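Local atomic coordinates of CELL WALL surface anchor family protein (Streptococcus pneumoniae, PDB entry 2WW8), a protein that acts as a pilus adhesin of the pneumococcus, probably recognising host-cell ligands through an integrin-like domain that holds a magnesium ion. Residues A[256-259]-A[260-264]; A[298-302]-A[303-307]; A[445-448]-A[449-453]; A[630-634]-A[635-639]; A[801-804]-A[805-809]. All blocks are in the same frame, centred on the assembly; numbering follows the deposited sequence.

Contact 1 of 5, residues A[256-259]-A[260-264]; sequences RSLI and DKITS
I259 and T263 are linked twice in this turn of helix. The carbonyl oxygen of I259 accepts both bonds: T263 N lies nearly in line with the carbonyl bond at 2.9 Å from I259 O, while T263 OG1 approaches I259 O at 2.8 Å from above the carbonyl plane. That second bond needs OG1 tucked between the backbone N and the carbonyl carbon (chi1 63°), and it ties a hydroxyl back onto the helix in a buried position. The i to i+4 ladder continues with bonds from D260, K261 and I262. A water between S257 OG (2.6 Å) and K261 NZ (3.1 Å) is a doubtful bridge, since S257 has two conformers. Apolar contact comes from L258 and I262, whose side chains meet at a slant with L258 CG 3.7 Å from I262 CD1; they face I229 and V227 of strand 225-232. The polar end of D260 leaves the segment for a salt bridge with K335, whose carbonyl oxygen also takes R256 NE. A helix laid by its apolar side against a parallel central sheet, with helices 328-337 and 575-583 as neighbours, is characteristic of the von Willebrand factor A (integrin I-like) fold.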
# COMPACT_ATOMS: atom_id res chain seq x y z
N ARG A 256 -11.25 -23.10 9.26
CA ARG A 256 -11.28 -21.70 8.85
C ARG A 256 -10.77 -21.53 7.42
O ARG A 256 -11.39 -20.74 6.71
CB ARG A 256 -10.52 -20.75 9.78
CG ARG A 256 -11.20 -20.68 11.18
CD ARG A 256 -10.30 -19.87 12.13
NE ARG A 256 -11.09 -19.75 13.35
CZ ARG A 256 -10.63 -19.44 14.55
NH1 ARG A 256 -9.33 -19.19 14.70
NH2 ARG A 256 -11.51 -19.37 15.56
N SER A 257 -9.69 -22.23 7.04
CA SER A 257 -9.14 -22.07 5.68
C SER A 257 -10.05 -22.69 4.64
O SER A 257 -10.23 -22.11 3.59
CB SER A 257 -7.71 -22.58 5.49
OG SER A 257 -7.41 -22.44 4.11
N LEU A 258 -10.64 -23.83 4.96
CA LEU A 258 -11.62 -24.46 4.09
C LEU A 258 -12.87 -23.56 3.88
O LEU A 258 -13.36 -23.40 2.77
CB LEU A 258 -12.05 -25.84 4.64
CG LEU A 258 -13.14 -26.57 3.84
CD1 LEU A 258 -12.66 -26.89 2.43
CD2 LEU A 258 -13.66 -27.82 4.55
N ILE A 259 -13.37 -22.94 4.95
CA ILE A 259 -14.43 -21.96 4.84
C ILE A 259 -14.00 -20.86 3.85
O ILE A 259 -14.78 -20.53 2.95
CB ILE A 259 -14.77 -21.37 6.22
CG1 ILE A 259 -15.41 -22.49 7.06
CG2 ILE A 259 -15.68 -20.17 6.08
CD1 ILE A 259 -15.53 -22.11 8.53
N ASP A 260 -12.80 -20.31 3.99
CA ASP A 260 -12.32 -19.28 3.04
C ASP A 260 -12.36 -19.79 1.60
O ASP A 260 -12.69 -19.01 0.72
CB ASP A 260 -10.89 -18.76 3.26
CG ASP A 260 -10.70 -17.96 4.55
OD1 ASP A 260 -11.68 -17.37 5.04
OD2 ASP A 260 -9.58 -17.93 5.12
N LYS A 261 -11.94 -21.02 1.34
CA LYS A 261 -11.93 -21.53 -0.03
C LYS A 261 -13.36 -21.73 -0.54
O LYS A 261 -13.67 -21.33 -1.65
CB LYS A 261 -11.22 -22.89 -0.09
CG LYS A 261 -9.71 -22.77 0.10
CD LYS A 261 -9.13 -24.19 0.09
CE LYS A 261 -7.97 -24.30 1.09
NZ LYS A 261 -6.90 -23.54 0.47
N ILE A 262 -14.23 -22.34 0.28
CA ILE A 262 -15.64 -22.52 -0.14
C ILE A 262 -16.33 -21.19 -0.43
O ILE A 262 -17.03 -21.08 -1.45
CB ILE A 262 -16.42 -23.28 0.91
CG1 ILE A 262 -15.97 -24.75 0.93
CG2 ILE A 262 -17.95 -23.20 0.63
CD1 ILE A 262 -16.32 -25.42 2.29
N THR A 263 -16.07 -20.17 0.39
CA THR A 263 -16.88 -18.97 0.31
C THR A 263 -16.20 -17.91 -0.55
O THR A 263 -16.72 -16.83 -0.71
CB THR A 263 -17.17 -18.40 1.69
OG1 THR A 263 -15.94 -18.00 2.34
CG2 THR A 263 -17.97 -19.37 2.55
N SER A 264 -15.05 -18.21 -1.13
CA SER A 264 -14.45 -17.30 -2.10
C SER A 264 -15.36 -17.18 -3.33
O SER A 264 -15.35 -16.16 -4.00
CB SER A 264 -13.01 -17.73 -2.48
OG SER A 264 -13.09 -18.99 -3.13
O HOH W 1 -7.59 -20.91 2.02

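Contact 2 of 5, residues A[298-302]-A[303-307]; sequences RLNDS and LFWNY
N300 and Y307 close the base of this loop, N300 N donating to Y307 O over 2.7 Å. The return contact is weaker in kind: Y307 CA points its hydrogen at N300 O, 3.3 Å away and nearly straight (165° at H). At the far end S302 OG accepts from F304 N at 3.0 Å, an ST turn, and the same serine opens a type I beta turn whose W305 N to S302 O bond is weak at 3.4 Å. With OG trans to the backbone N (chi1 162°), the hydroxyl lies ahead along the chain, where the amide of F304 meets it. Between the two ends, N300 OD1 takes S302 N at 2.9 Å in an Asx turn, while its ND2 donates to Q309 O, which leaves this buried amide bonded at both ends.

Packing is lighter. S302 CB sits in the plane of the W305 ring at its edge, 4.0 Å from W305 CD1. The N300 amide slants past the indole with the two planes 29° apart, N300 ND2 lying 4.0 Å from W305 CB. The indole also meets F312 edge-to-face.

The backbone bond thus closes the base, and N300 and S302 shape the rest, each accepting an amide two residues on where no regular strand pairing supplies an acceptor, while W305 NE1 bonds outward to G347 O.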
# COMPACT_ATOMS: atom_id res chain seq x y z
N ARG A 298 -27.80 -45.78 41.30
CA ARG A 298 -26.74 -45.09 40.56
C ARG A 298 -25.73 -44.44 41.52
O ARG A 298 -26.09 -44.00 42.62
CB ARG A 298 -27.41 -44.04 39.66
CG ARG A 298 -28.25 -44.70 38.57
CD ARG A 298 -27.34 -44.96 37.39
NE ARG A 298 -27.21 -43.64 36.78
CZ ARG A 298 -26.12 -42.89 36.74
NH1 ARG A 298 -24.95 -43.29 37.27
NH2 ARG A 298 -26.24 -41.70 36.13
N LEU A 299 -24.48 -44.34 41.10
CA LEU A 299 -23.47 -43.67 41.93
C LEU A 299 -22.30 -43.24 41.06
O LEU A 299 -22.02 -43.91 40.08
CB LEU A 299 -22.96 -44.52 43.09
CG LEU A 299 -21.93 -45.63 42.85
CD1 LEU A 299 -21.04 -45.86 44.04
CD2 LEU A 299 -22.73 -46.92 42.55
N ASN A 300 -21.69 -42.11 41.38
CA ASN A 300 -20.54 -41.68 40.60
C ASN A 300 -19.32 -42.14 41.40
O ASN A 300 -19.10 -41.66 42.52
CB ASN A 300 -20.56 -40.14 40.42
CG ASN A 300 -19.53 -39.67 39.42
OD1 ASN A 300 -18.52 -40.37 39.21
ND2 ASN A 300 -19.78 -38.49 38.81
N ASP A 301 -18.54 -43.07 40.84
CA ASP A 301 -17.33 -43.54 41.49
C ASP A 301 -16.10 -42.65 41.26
O ASP A 301 -15.00 -43.02 41.67
CB ASP A 301 -16.98 -44.95 41.00
CG ASP A 301 -16.88 -45.03 39.47
OD1 ASP A 301 -17.57 -44.31 38.67
OD2 ASP A 301 -16.12 -45.91 39.06
N SER A 302 -16.25 -41.48 40.64
CA SER A 302 -15.08 -40.63 40.38
C SER A 302 -14.54 -40.00 41.64
O SER A 302 -15.30 -39.53 42.50
CB SER A 302 -15.43 -39.59 39.35
OG SER A 302 -14.48 -38.52 39.37
N LEU A 303 -13.23 -39.93 41.82
CA LEU A 303 -12.76 -39.21 43.00
C LEU A 303 -12.93 -37.68 42.93
O LEU A 303 -12.72 -36.98 43.92
CB LEU A 303 -11.32 -39.58 43.26
CG LEU A 303 -10.26 -38.97 42.36
CD1 LEU A 303 -9.50 -37.89 43.24
CD2 LEU A 303 -9.37 -40.18 41.98
N PHE A 304 -13.35 -37.16 41.76
CA PHE A 304 -13.51 -35.72 41.61
C PHE A 304 -14.89 -35.25 42.07
O PHE A 304 -15.11 -34.05 42.21
CB PHE A 304 -13.25 -35.28 40.17
CG PHE A 304 -11.89 -35.69 39.68
CD1 PHE A 304 -10.75 -35.32 40.39
CD2 PHE A 304 -11.78 -36.48 38.55
CE1 PHE A 304 -9.47 -35.71 39.91
CE2 PHE A 304 -10.52 -36.87 38.08
CZ PHE A 304 -9.37 -36.50 38.75
N TRP A 305 -15.78 -36.21 42.33
CA TRP A 305 -17.16 -35.81 42.61
C TRP A 305 -17.76 -36.64 43.73
O TRP A 305 -17.30 -37.74 43.94
CB TRP A 305 -18.02 -36.03 41.37
CG TRP A 305 -17.49 -35.30 40.14
CD1 TRP A 305 -16.75 -35.86 39.12
CD2 TRP A 305 -17.63 -33.91 39.82
NE1 TRP A 305 -16.44 -34.89 38.17
CE2 TRP A 305 -16.96 -33.69 38.58
CE3 TRP A 305 -18.27 -32.82 40.43
CZ2 TRP A 305 -16.91 -32.43 37.96
CZ3 TRP A 305 -18.22 -31.59 39.82
CH2 TRP A 305 -17.54 -31.40 38.59
N ASN A 306 -18.74 -36.13 44.47
CA ASN A 306 -19.46 -37.03 45.41
C ASN A 306 -20.23 -38.18 44.71
O ASN A 306 -20.69 -38.11 43.54
CB ASN A 306 -20.46 -36.21 46.23
CG ASN A 306 -20.82 -36.89 47.55
OD1 ASN A 306 -19.98 -37.54 48.17
ND2 ASN A 306 -22.08 -36.75 47.99
N TYR A 307 -20.45 -39.27 45.43
CA TYR A 307 -21.11 -40.41 44.82
C TYR A 307 -22.53 -40.11 44.31
O TYR A 307 -22.98 -40.86 43.46
CB TYR A 307 -21.13 -41.56 45.86
CG TYR A 307 -21.99 -41.22 47.04
CD1 TYR A 307 -23.37 -41.38 46.98
CD2 TYR A 307 -21.44 -40.76 48.22
CE1 TYR A 307 -24.19 -41.09 48.09
CE2 TYR A 307 -22.25 -40.44 49.32
CZ TYR A 307 -23.62 -40.61 49.24
OH TYR A 307 -24.47 -40.30 50.28

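Contact 3 of 5, residues A[445-448]-A[449-453]; sequences GQSY and QMFTD
Y448 and Q449 meet at the edge of the tyrosine ring, in an irregular loop of the von Willebrand factor A-like domain. Q449 NE2 lies in the plane of the Y448 ring, 3.8 Å from Y448 CD2, with the amide turned 71° from the ring. Since Q449 NE2 donates to G546 O, the amide is held from beyond the loop, and its approach to the tyrosine is a lateral packing contact. On F451, the CG methylene of Q446 comes to the ring edge at 4.0 Å from F451 CE2, the two side chains crossing at about a right angle. S447 CB approaches the same ring obliquely, 3.7 Å from F451 CZ. Beyond the loop F451 also meets the ring of W496.

The chain turns at Y448, between S447 and Q449. Backbone bonds of Y448 to H515 and P545, and of M450 to T513, dock the loop on neighbouring segments. The Y448 side chain lies about 11 Å from the bound magnesium ion, so this loop belongs to the surroundings of the metal site without reaching it.

The bend itself is an ST turn. S447 CB carries its hydroxyl opposite the backbone N (chi1 -173°), bringing it within reach of the amide two residues later, and Q449 N donates to S447 OG at 3.0 Å with an N-H...O angle of 149°.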
# COMPACT_ATOMS: atom_id res chain seq x y z
N GLY A 445 -19.51 -41.99 26.58
CA GLY A 445 -18.04 -41.80 26.37
C GLY A 445 -17.18 -42.94 26.84
O GLY A 445 -16.01 -42.93 26.52
N GLN A 446 -17.71 -43.94 27.56
CA GLN A 446 -16.93 -45.05 28.10
C GLN A 446 -16.30 -45.94 27.02
O GLN A 446 -15.14 -46.31 27.12
CB GLN A 446 -17.82 -45.94 28.95
CG GLN A 446 -17.10 -46.98 29.84
CD GLN A 446 -16.28 -46.28 30.89
OE1 GLN A 446 -16.79 -45.46 31.66
NE2 GLN A 446 -15.00 -46.54 30.88
N SER A 447 -17.07 -46.32 26.01
CA SER A 447 -16.51 -47.24 25.01
C SER A 447 -17.40 -47.17 23.74
O SER A 447 -18.56 -46.83 23.80
CB SER A 447 -16.62 -48.66 25.58
OG SER A 447 -15.98 -49.59 24.76
N TYR A 448 -16.81 -47.55 22.62
CA TYR A 448 -17.49 -47.93 21.42
C TYR A 448 -18.38 -49.16 21.68
O TYR A 448 -19.40 -49.31 21.02
CB TYR A 448 -16.43 -48.31 20.40
CG TYR A 448 -16.93 -48.71 19.04
CD1 TYR A 448 -17.31 -47.72 18.10
CD2 TYR A 448 -16.97 -50.06 18.67
CE1 TYR A 448 -17.77 -48.09 16.82
CE2 TYR A 448 -17.43 -50.45 17.40
CZ TYR A 448 -17.80 -49.44 16.48
OH TYR A 448 -18.24 -49.76 15.21
N GLN A 449 -17.96 -50.04 22.58
CA GLN A 449 -18.76 -51.21 22.94
C GLN A 449 -19.92 -50.82 23.84
O GLN A 449 -19.90 -49.86 24.61
CB GLN A 449 -17.86 -52.28 23.60
CG GLN A 449 -16.67 -52.76 22.73
CD GLN A 449 -17.11 -53.50 21.45
OE1 GLN A 449 -18.16 -54.17 21.41
NE2 GLN A 449 -16.29 -53.40 20.41
N MET A 450 -20.97 -51.62 23.72
CA MET A 450 -22.03 -51.66 24.70
C MET A 450 -21.83 -53.03 25.40
O MET A 450 -21.97 -54.07 24.77
CB MET A 450 -23.41 -51.62 24.05
CG MET A 450 -23.63 -50.36 23.21
SD MET A 450 -25.17 -50.57 22.28
CE MET A 450 -25.34 -48.99 21.39
N PHE A 451 -21.50 -53.04 26.68
CA PHE A 451 -20.96 -54.26 27.31
C PHE A 451 -22.07 -55.29 27.43
O PHE A 451 -23.22 -54.93 27.73
CB PHE A 451 -20.42 -53.90 28.70
CG PHE A 451 -19.33 -52.87 28.65
CD1 PHE A 451 -18.20 -53.09 27.87
CD2 PHE A 451 -19.45 -51.67 29.33
CE1 PHE A 451 -17.20 -52.14 27.76
CE2 PHE A 451 -18.45 -50.71 29.25
CZ PHE A 451 -17.32 -50.92 28.47
N THR A 452 -21.72 -56.55 27.21
CA THR A 452 -22.65 -57.65 27.38
C THR A 452 -22.49 -58.31 28.76
O THR A 452 -23.28 -59.20 29.11
CB THR A 452 -22.45 -58.71 26.30
OG1 THR A 452 -21.13 -59.22 26.46
CG2 THR A 452 -22.51 -58.11 24.91
N ASP A 453 -21.50 -57.90 29.56
CA ASP A 453 -21.32 -58.31 30.98
C ASP A 453 -21.45 -57.02 31.81
O ASP A 453 -20.70 -56.07 31.54
CB ASP A 453 -19.91 -58.88 31.10
CG ASP A 453 -19.51 -59.33 32.52
OD1 ASP A 453 -20.23 -59.09 33.53
OD2 ASP A 453 -18.44 -59.98 32.59

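Contact 4 of 5, residues A[630-634]-A[635-639]; sequences RLENG and QAVGG
R630 and V637 meet with the methyl over the guanidinium: V637 CG2 rides 3.4 Å above the plane, displaced toward the rim, and 3.6 Å from R630 CZ. The edge of the same group is taken by E632. R630 presents NE and NH2 side-on to a single carboxylate oxygen, with E632 OE2 2.7 Å from R630 NE and 3.0 Å from R630 NH2, practically in the guanidinium plane. One face and one edge of the guanidinium are thus engaged at once, and V637 CG2 also touches E632 CB, crossing that side chain at about a right angle. R630 reaches this place by rising from between its backbone N and carbonyl carbon (chi1 61°) and then running extended to NE. The salt bridge lies on the surface, so solvent probably weakens its pull.

On the reverse face L631 and A636, a non-hydrogen-bonded pair, touch through L631 CD2 and A636 CB at 3.6 Å, turned toward L623 and L647. Paired backbone bonds join R630 with V637 and E632 with Q635, the shortest being E632 N to Q635 O at 2.7 Å. The whole is a beta hairpin with a two-residue loop, N633-G634, both at positive phi: a type I' turn with the classic Asn-Gly sequence, within the Ig-like region of the tip pilin.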
# COMPACT_ATOMS: atom_id res chain seq x y z
N ARG A 630 12.80 -13.91 -6.80
CA ARG A 630 13.32 -12.65 -7.36
C ARG A 630 13.95 -12.92 -8.72
O ARG A 630 14.42 -14.03 -8.96
CB ARG A 630 14.39 -12.02 -6.43
CG ARG A 630 15.61 -12.92 -6.21
CD ARG A 630 16.57 -12.34 -5.15
NE ARG A 630 17.67 -13.28 -4.90
CZ ARG A 630 17.64 -14.32 -4.08
NH1 ARG A 630 16.54 -14.61 -3.39
NH2 ARG A 630 18.72 -15.11 -3.97
N LEU A 631 13.99 -11.92 -9.58
CA LEU A 631 14.97 -11.98 -10.67
C LEU A 631 16.32 -11.51 -10.21
O LEU A 631 16.46 -10.42 -9.61
CB LEU A 631 14.57 -11.19 -11.93
CG LEU A 631 13.24 -11.76 -12.51
CD1 LEU A 631 12.98 -11.00 -13.82
CD2 LEU A 631 13.30 -13.28 -12.80
N GLU A 632 17.31 -12.34 -10.49
CA GLU A 632 18.64 -11.99 -10.05
C GLU A 632 19.52 -12.08 -11.28
O GLU A 632 19.69 -13.14 -11.87
CB GLU A 632 19.05 -12.94 -8.90
CG GLU A 632 20.37 -12.61 -8.30
CD GLU A 632 20.71 -13.60 -7.14
OE1 GLU A 632 21.63 -14.45 -7.34
OE2 GLU A 632 20.08 -13.53 -6.06
N ASN A 633 20.10 -10.97 -11.70
CA ASN A 633 20.86 -10.93 -12.95
C ASN A 633 20.07 -11.54 -14.13
O ASN A 633 20.63 -12.24 -14.99
CB ASN A 633 22.20 -11.63 -12.81
CG ASN A 633 23.22 -11.06 -13.81
OD1 ASN A 633 23.09 -9.92 -14.22
ND2 ASN A 633 24.14 -11.85 -14.25
N GLY A 634 18.77 -11.28 -14.16
CA GLY A 634 17.90 -11.79 -15.22
C GLY A 634 17.33 -13.18 -15.01
O GLY A 634 16.47 -13.57 -15.80
N GLN A 635 17.76 -13.90 -13.96
CA GLN A 635 17.34 -15.29 -13.77
C GLN A 635 16.44 -15.40 -12.55
O GLN A 635 16.72 -14.77 -11.53
CB GLN A 635 18.51 -16.24 -13.50
CG GLN A 635 19.61 -16.23 -14.54
CD GLN A 635 19.02 -16.42 -15.92
OE1 GLN A 635 18.36 -17.43 -16.20
NE2 GLN A 635 19.20 -15.42 -16.78
N ALA A 636 15.41 -16.25 -12.62
CA ALA A 636 14.48 -16.36 -11.50
C ALA A 636 15.05 -17.34 -10.49
O ALA A 636 15.34 -18.52 -10.80
CB ALA A 636 13.05 -16.76 -11.99
N VAL A 637 15.20 -16.88 -9.26
CA VAL A 637 15.79 -17.75 -8.24
C VAL A 637 14.94 -17.70 -6.96
O VAL A 637 14.11 -16.79 -6.80
CB VAL A 637 17.26 -17.35 -7.87
CG1 VAL A 637 18.22 -17.57 -9.08
CG2 VAL A 637 17.35 -15.94 -7.29
N GLY A 638 15.13 -18.65 -6.05
CA GLY A 638 14.46 -18.59 -4.74
C GLY A 638 13.01 -19.07 -4.79
O GLY A 638 12.64 -19.80 -5.71
N GLY A 639 12.21 -18.69 -3.79
CA GLY A 639 10.90 -19.32 -3.49
C GLY A 639 11.06 -20.58 -2.67
O GLY A 639 12.14 -21.13 -2.58

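Contact 5 of 5, residues A[801-804]-A[805-809]; sequences LFEN and SEPAG
E803 and E806 make the close part of this contact. The E803 chain stretches forward from a CG trans to the backbone N (chi1 177°), bringing E803 OE2 to 3.2 Å from E806 CA and 3.7 Å from E806 CB. The carboxylate thus rests against the backbone corner where the strand runs out into the loop, on the buried side, beside F756, V813 and K742. The two acid groups do not meet: E803 OE2 and E806 OE1 are 5.6 Å apart, and E806 OE1 turns away to accept from V813 N.

The other side is looser, with partly exposed residues and sparse contacts between the segments. N804 and S805 together face V755 in a classic beta bulge that ends strand 797-805. The CB of S805 points away from 801-804, though it touches the N804 carbonyl. The N804 amide leaves this contact, OD1 bonding to S757 OG and ND2 to N815 OD1.

The surroundings give the buried glutamate its meaning. E803 touches K742, and its OE2 lies close to N854 OD1, an arrangement consistent with the Lys-Asn isopeptide crosslinks of CnaB-type, prealbumin-like pilin domains, in which a glutamate on a neighbouring strand assists bond formation; E803 probably plays that part here.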
# COMPACT_ATOMS: atom_id res chain seq x y z
N LEU A 801 38.47 77.50 -15.04
CA LEU A 801 39.50 77.53 -16.08
C LEU A 801 40.18 78.92 -16.05
O LEU A 801 39.50 79.96 -16.06
CB LEU A 801 38.92 77.18 -17.45
CG LEU A 801 39.87 77.40 -18.63
CD1 LEU A 801 40.92 76.32 -18.83
CD2 LEU A 801 39.01 77.49 -19.86
N PHE A 802 41.51 78.93 -15.96
CA PHE A 802 42.25 80.19 -15.90
C PHE A 802 43.03 80.32 -17.19
O PHE A 802 43.60 79.33 -17.67
CB PHE A 802 43.27 80.22 -14.73
CG PHE A 802 42.67 80.47 -13.38
CD1 PHE A 802 41.86 79.50 -12.76
CD2 PHE A 802 42.92 81.65 -12.70
CE1 PHE A 802 41.29 79.71 -11.47
CE2 PHE A 802 42.36 81.89 -11.40
CZ PHE A 802 41.53 80.92 -10.78
N GLU A 803 43.05 81.55 -17.71
CA GLU A 803 43.99 81.90 -18.78
C GLU A 803 45.34 82.30 -18.20
O GLU A 803 45.46 83.32 -17.51
CB GLU A 803 43.45 83.03 -19.67
CG GLU A 803 44.39 83.51 -20.77
CD GLU A 803 43.65 84.07 -21.97
OE1 GLU A 803 42.39 84.14 -21.94
OE2 GLU A 803 44.33 84.44 -22.94
N ASN A 804 46.39 81.52 -18.47
CA ASN A 804 47.67 81.93 -17.85
C ASN A 804 48.29 83.04 -18.70
O ASN A 804 48.81 84.02 -18.15
CB ASN A 804 48.64 80.76 -17.65
CG ASN A 804 48.04 79.64 -16.80
OD1 ASN A 804 47.72 78.56 -17.30
ND2 ASN A 804 47.88 79.91 -15.51
N SER A 805 48.23 82.89 -20.03
CA SER A 805 48.78 83.89 -20.92
C SER A 805 48.06 83.92 -22.28
O SER A 805 47.72 82.89 -22.84
CB SER A 805 50.29 83.68 -21.09
OG SER A 805 50.59 82.59 -21.93
N GLU A 806 47.79 85.13 -22.76
CA GLU A 806 47.19 85.37 -24.06
C GLU A 806 48.17 84.95 -25.17
O GLU A 806 49.37 84.85 -24.95
CB GLU A 806 46.90 86.87 -24.18
CG GLU A 806 48.13 87.70 -24.60
CD GLU A 806 49.13 88.00 -23.48
OE1 GLU A 806 48.85 87.76 -22.27
OE2 GLU A 806 50.22 88.51 -23.82
N PRO A 807 47.69 84.74 -26.39
CA PRO A 807 48.69 84.51 -27.43
C PRO A 807 49.31 85.80 -27.94
O PRO A 807 48.73 86.85 -27.70
CB PRO A 807 47.87 83.88 -28.55
CG PRO A 807 46.53 83.77 -28.07
CD PRO A 807 46.31 84.68 -26.92
N ALA A 808 50.45 85.71 -28.63
CA ALA A 808 51.20 86.83 -29.17
C ALA A 808 50.20 87.60 -30.02
O ALA A 808 49.39 86.96 -30.69
CB ALA A 808 52.40 86.32 -30.03
N GLY A 809 50.22 88.94 -29.98
CA GLY A 809 49.28 89.77 -30.73
C GLY A 809 47.95 90.10 -30.07
O GLY A 809 47.13 90.83 -30.65

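Overall arrangement
The five contacts are strung along an elongated chain and none touches another. Contacts 2 and 3 are the closest pair, with centres 19 Å and nearest atoms about 7 Å apart, both toward one end; of these, contact 3 lies in the surroundings of the magnesium site of S234, S236 and D387. Contact 1 belongs to the same integrin-like domain, 38 Å from contact 3 between centres. Contact 4 follows, its centre 32 Å from that of contact 1, with the N633 side chain about 10 Å from a calcium ion. Contact 5 lies far off in a prealbumin-like domain, 104 Å from contact 4 and 157 Å from contact 3 between centres.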